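Local coordinates for protein fructokinase (Xylella fastidiosa Temecula1, PDB 3LJS) that probably transfers a phosphate group from ATP to fructose as a PfkB-family (ribokinase-like) sugar kinase, at residues P248-Q253 and L323-E328; L305-T308 and F313-M316. All blocks are in the same frame, centred on the assembly; numbering follows the deposited sequence.

Contact 1: residues P248-Q253 and L323-E328; sequences PTFRVQ and LSLIQE
Phe250 lies against Leu325 and Ile326 where, in this ribokinase-fold kinase, the loop after strand 244-246 passes across the side of the C-terminal helix 319-328. The contact is apolar side-chain packing. The CB atoms of Phe250 and Leu325 point toward each other's segment, and the two side chains slide past in opposite directions, so that methyl CD2 of Leu325 comes to rest over one face of the phenyl ring, with CG of Leu325 4.0 Å from CD1 of Phe250. A first torsion of -69° sets CG of Phe250 anti to the carbonyl carbon, which lays the ring beside Leu325. Its far end, CZ, meets CG1 of Ile326 at a slant, 4.1 Å away. Arg297, Ala301 and Ala304 of helix 289-305 also touch the ring, which thus joins the loop to two helices. Two residues further along the loop, Val252, whose CB also points toward the helix, crosses Leu325 obliquely. The end of Arg251 comes back to the helix's end, its NE in a weak hydrogen bond to OE1 of Gln329. One valine methyl faces the forked end of Leu325: CG2 of Val252 is 4.2 Å from both CD2 and CD1 of Leu325.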
loop_
_atom_site.group_PDB
_atom_site.type_symbol
_atom_site.label_atom_id
_atom_site.label_comp_id
_atom_site.label_asym_id
_atom_site.label_seq_id
_atom_site.Cartn_x
_atom_site.Cartn_y
_atom_site.Cartn_z
ATOM N N PRO B 248 22.735 -2.469 32.299
ATOM C CA PRO B 248 22.654 -1.073 32.754
ATOM C C PRO B 248 21.766 -0.291 31.787
ATOM O O PRO B 248 21.857 -0.485 30.576
ATOM C CB PRO B 248 24.109 -0.603 32.699
ATOM C CG PRO B 248 24.891 -1.876 32.896
ATOM C CD PRO B 248 24.131 -2.856 32.036
ATOM N N THR B 249 20.912 0.585 32.310
ATOM C CA THR B 249 20.025 1.368 31.449
ATOM C C THR B 249 20.371 2.858 31.475
ATOM O O THR B 249 21.202 3.300 32.272
ATOM C CB THR B 249 18.547 1.199 31.864
ATOM O OG1 THR B 249 18.419 0.076 32.745
ATOM C CG2 THR B 249 17.680 0.961 30.639
ATOM N N PHE B 250 19.727 3.625 30.598
ATOM C CA PHE B 250 19.961 5.064 30.518
ATOM C C PHE B 250 18.660 5.859 30.458
ATOM O O PHE B 250 17.663 5.404 29.894
ATOM C CB PHE B 250 20.824 5.383 29.297
ATOM C CG PHE B 250 22.241 4.903 29.419
ATOM C CD1 PHE B 250 23.190 5.664 30.095
ATOM C CD2 PHE B 250 22.619 3.672 28.891
ATOM C CE1 PHE B 250 24.497 5.205 30.245
ATOM C CE2 PHE B 250 23.924 3.201 29.034
ATOM C CZ PHE B 250 24.865 3.968 29.712
ATOM N N ARG B 251 18.686 7.050 31.051
ATOM C CA ARG B 251 17.532 7.946 31.086
ATOM C C ARG B 251 17.819 9.190 30.241
ATOM O O ARG B 251 18.508 10.103 30.688
ATOM C CB ARG B 251 17.223 8.333 32.545
ATOM C CG ARG B 251 18.441 8.756 33.390
ATOM C CD ARG B 251 18.663 10.270 33.372
ATOM N NE ARG B 251 19.949 10.673 33.942
ATOM C CZ ARG B 251 20.236 10.689 35.242
ATOM N NH1 ARG B 251 19.324 10.323 36.135
ATOM N NH2 ARG B 251 21.439 11.076 35.652
ATOM N N VAL B 252 17.293 9.226 29.019
ATOM C CA VAL B 252 17.538 10.368 28.136
ATOM C C VAL B 252 16.272 10.982 27.520
ATOM O O VAL B 252 16.332 11.622 26.471
ATOM C CB VAL B 252 18.533 9.972 27.003
ATOM C CG1 VAL B 252 18.916 11.189 26.168
ATOM C CG2 VAL B 252 19.784 9.358 27.612
ATOM N N GLN B 253 15.126 10.795 28.173
ATOM C CA GLN B 253 13.868 11.356 27.676
ATOM C C GLN B 253 13.460 10.774 26.324
ATOM O O GLN B 253 14.252 10.754 25.380
ATOM C CB GLN B 253 13.996 12.882 27.560
ATOM C CG GLN B 253 12.855 13.581 26.825
ATOM C CD GLN B 253 11.553 13.581 27.606
ATOM O OE1 GLN B 253 10.987 12.527 27.897
ATOM N NE2 GLN B 253 11.071 14.772 27.948
ATOM N N LEU B 323 29.633 6.880 23.199
ATOM C CA LEU B 323 30.693 6.850 24.196
ATOM C C LEU B 323 30.611 8.051 25.143
ATOM O O LEU B 323 30.900 7.920 26.329
ATOM C CB LEU B 323 32.069 6.790 23.514
ATOM C CG LEU B 323 32.342 5.502 22.722
ATOM C CD1 LEU B 323 33.716 5.569 22.058
ATOM C CD2 LEU B 323 32.270 4.296 23.666
ATOM N N SER B 324 30.201 9.213 24.629
ATOM C CA SER B 324 30.084 10.401 25.472
ATOM C C SER B 324 28.995 10.203 26.509
ATOM O O SER B 324 29.153 10.610 27.663
ATOM C CB SER B 324 29.756 11.650 24.641
ATOM O OG SER B 324 30.838 11.992 23.799
ATOM N N LEU B 325 27.885 9.592 26.102
ATOM C CA LEU B 325 26.785 9.347 27.035
ATOM C C LEU B 325 27.242 8.425 28.156
ATOM O O LEU B 325 26.966 8.671 29.334
ATOM C CB LEU B 325 25.585 8.715 26.319
ATOM C CG LEU B 325 24.477 8.216 27.255
ATOM C CD1 LEU B 325 23.944 9.369 28.096
ATOM C CD2 LEU B 325 23.355 7.582 26.440
ATOM N N ILE B 326 27.940 7.356 27.790
ATOM C CA ILE B 326 28.430 6.399 28.776
ATOM C C ILE B 326 29.445 7.061 29.707
ATOM O O ILE B 326 29.439 6.831 30.918
ATOM C CB ILE B 326 29.095 5.197 28.093
ATOM C CG1 ILE B 326 28.066 4.465 27.228
ATOM C CG2 ILE B 326 29.683 4.261 29.146
ATOM C CD1 ILE B 326 28.668 3.381 26.348
ATOM N N GLN B 327 30.320 7.877 29.128
ATOM C CA GLN B 327 31.343 8.581 29.897
ATOM C C GLN B 327 30.686 9.562 30.871
ATOM O O GLN B 327 31.023 9.592 32.054
ATOM C CB GLN B 327 32.283 9.330 28.944
ATOM C CG GLN B 327 33.336 10.215 29.612
ATOM C CD GLN B 327 34.302 9.440 30.488
ATOM O OE1 GLN B 327 34.593 8.271 30.236
ATOM N NE2 GLN B 327 34.821 10.098 31.517
ATOM N N GLU B 328 29.744 10.356 30.366
ATOM C CA GLU B 328 29.034 11.340 31.182
ATOM C C GLU B 328 28.211 10.695 32.280
ATOM O O GLU B 328 28.403 10.981 33.461
ATOM C CB GLU B 328 28.106 12.191 30.312
ATOM C CG GLU B 328 28.836 13.131 29.389
ATOM C CD GLU B 328 29.841 13.979 30.136
ATOM O OE1 GLU B 328 29.419 14.767 31.010
ATOM O OE2 GLU B 328 31.054 13.850 29.857
#

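Contact 2: residues L305-T308 and F313-M316; sequences LAVT and FTAM
A short beta hairpin, strands 307-308 and 313-315, carries a classic beta bulge and follows helix 289-305 beside the ATP site of this PfkB-type kinase. Thr314 and Ala315 both face Val307. The carbonyl O of Val307 takes a firm bond from Thr314 N (2.8 Å) and weak ones from Ala315 N and Thr314 OG1; the hydroxyl lies between the backbone N and carbonyl carbon of its own residue (chi1 57°). Ala315 O accepts a nearly straight bond from Val307 N (3.0 Å), in the carbonyl plane. Past the bulge, Thr308 and Phe313 form a non-hydrogen-bonded pair whose side chains run alongside each other. Methyl CG2 of Thr308 makes a CH-pi contact over one ring face, 3.8 Å from the centroid of Phe313. Asp262 and Ala263 of helix 262-275 and Asn41 of helix 38-49 also touch the ring. The Phe313 side chain lies about 5 Å from that of Gly261, an ATP-binding residue (no ATP is bound to this chain), and about 5 Å from a phosphate ion, probably from the crystallisation liquor. CB of Ala306 sits at the ring edge, in its plane, 3.8 Å from CE1 of Phe313 and 4.2 Å from SE of Met316, a selenomethionine.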
loop_
_atom_site.group_PDB
_atom_site.type_symbol
_atom_site.label_atom_id
_atom_site.label_comp_id
_atom_site.label_asym_id
_atom_site.label_seq_id
_atom_site.Cartn_x
_atom_site.Cartn_y
_atom_site.Cartn_z
ATOM N N LEU B 305 19.921 6.698 22.859
ATOM C CA LEU B 305 20.183 7.860 22.011
ATOM C C LEU B 305 19.419 7.864 20.695
ATOM O O LEU B 305 19.227 8.924 20.091
ATOM C CB LEU B 305 21.680 7.968 21.721
ATOM C CG LEU B 305 22.583 8.403 22.882
ATOM C CD1 LEU B 305 24.043 8.162 22.521
ATOM C CD2 LEU B 305 22.334 9.875 23.191
ATOM N N ALA B 306 19.001 6.685 20.240
ATOM C CA ALA B 306 18.259 6.576 18.990
ATOM C C ALA B 306 16.956 7.359 19.099
ATOM O O ALA B 306 16.295 7.331 20.134
ATOM C CB ALA B 306 17.962 5.106 18.677
ATOM N N VAL B 307 16.590 8.059 18.029
ATOM C CA VAL B 307 15.362 8.845 18.021
ATOM C C VAL B 307 14.291 8.191 17.155
ATOM O O VAL B 307 14.556 7.802 16.018
ATOM C CB VAL B 307 15.618 10.269 17.491
ATOM C CG1 VAL B 307 14.299 11.031 17.387
ATOM C CG2 VAL B 307 16.593 10.995 18.409
ATOM N N THR B 308 13.084 8.075 17.700
ATOM C CA THR B 308 11.963 7.474 16.984
ATOM C C THR B 308 10.770 8.420 16.901
ATOM O O THR B 308 10.604 9.306 17.745
ATOM C CB THR B 308 11.486 6.179 17.674
ATOM O OG1 THR B 308 11.186 6.455 19.049
ATOM C CG2 THR B 308 12.557 5.102 17.594
ATOM N N PHE B 313 12.746 4.697 13.182
ATOM C CA PHE B 313 13.878 5.513 13.594
ATOM C C PHE B 313 14.161 6.683 12.659
ATOM O O PHE B 313 14.227 6.521 11.440
ATOM C CB PHE B 313 15.113 4.619 13.717
ATOM C CG PHE B 313 14.994 3.584 14.801
ATOM C CD1 PHE B 313 15.550 3.807 16.060
ATOM C CD2 PHE B 313 14.292 2.406 14.580
ATOM C CE1 PHE B 313 15.404 2.871 17.080
ATOM C CE2 PHE B 313 14.140 1.465 15.593
ATOM C CZ PHE B 313 14.699 1.696 16.848
ATOM N N THR B 314 14.319 7.868 13.240
ATOM C CA THR B 314 14.603 9.060 12.460
ATOM C C THR B 314 16.068 9.465 12.600
ATOM O O THR B 314 16.560 10.298 11.843
ATOM C CB THR B 314 13.700 10.244 12.890
ATOM O OG1 THR B 314 13.875 10.508 14.287
ATOM C CG2 THR B 314 12.236 9.918 12.622
ATOM N N ALA B 315 16.765 8.864 13.564
ATOM C CA ALA B 315 18.176 9.169 13.784
ATOM C C ALA B 315 18.892 8.126 14.644
ATOM O O ALA B 315 18.391 7.719 15.693
ATOM C CB ALA B 315 18.318 10.550 14.429
HETATM N N MSE B 316 20.063 7.699 14.181
HETATM C CA MSE B 316 20.881 6.729 14.904
HETATM C C MSE B 316 22.108 7.491 15.398
HETATM O O MSE B 316 22.588 8.405 14.729
HETATM C CB MSE B 316 21.300 5.583 13.978
HETATM C CG MSE B 316 20.125 4.797 13.411
HETATM SE SE MSE B 316 19.077 3.957 14.807
HETATM C CE MSE B 316 18.238 2.556 13.742
#

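Both contacts lie toward the surface, on the same side of the chain's centre, with centres about 15 Å apart. The hairpin of contact 2 is nested within the long loop that contact 1 closes, and strand 313-315 is followed in the chain by helix 319-328. Contact 1 is side-chain packing alone, bringing together parts far apart in sequence and away from the annotated ATP site; contact 2 joins near neighbours through backbone hydrogen bonds, with an aromatic side chain near that site. Helix 289-305 serves both: its C-terminal half touches Phe250, and its end runs into the hairpin. They meet directly where Leu325 CD2 packs 3.7 Å from Leu305 CG.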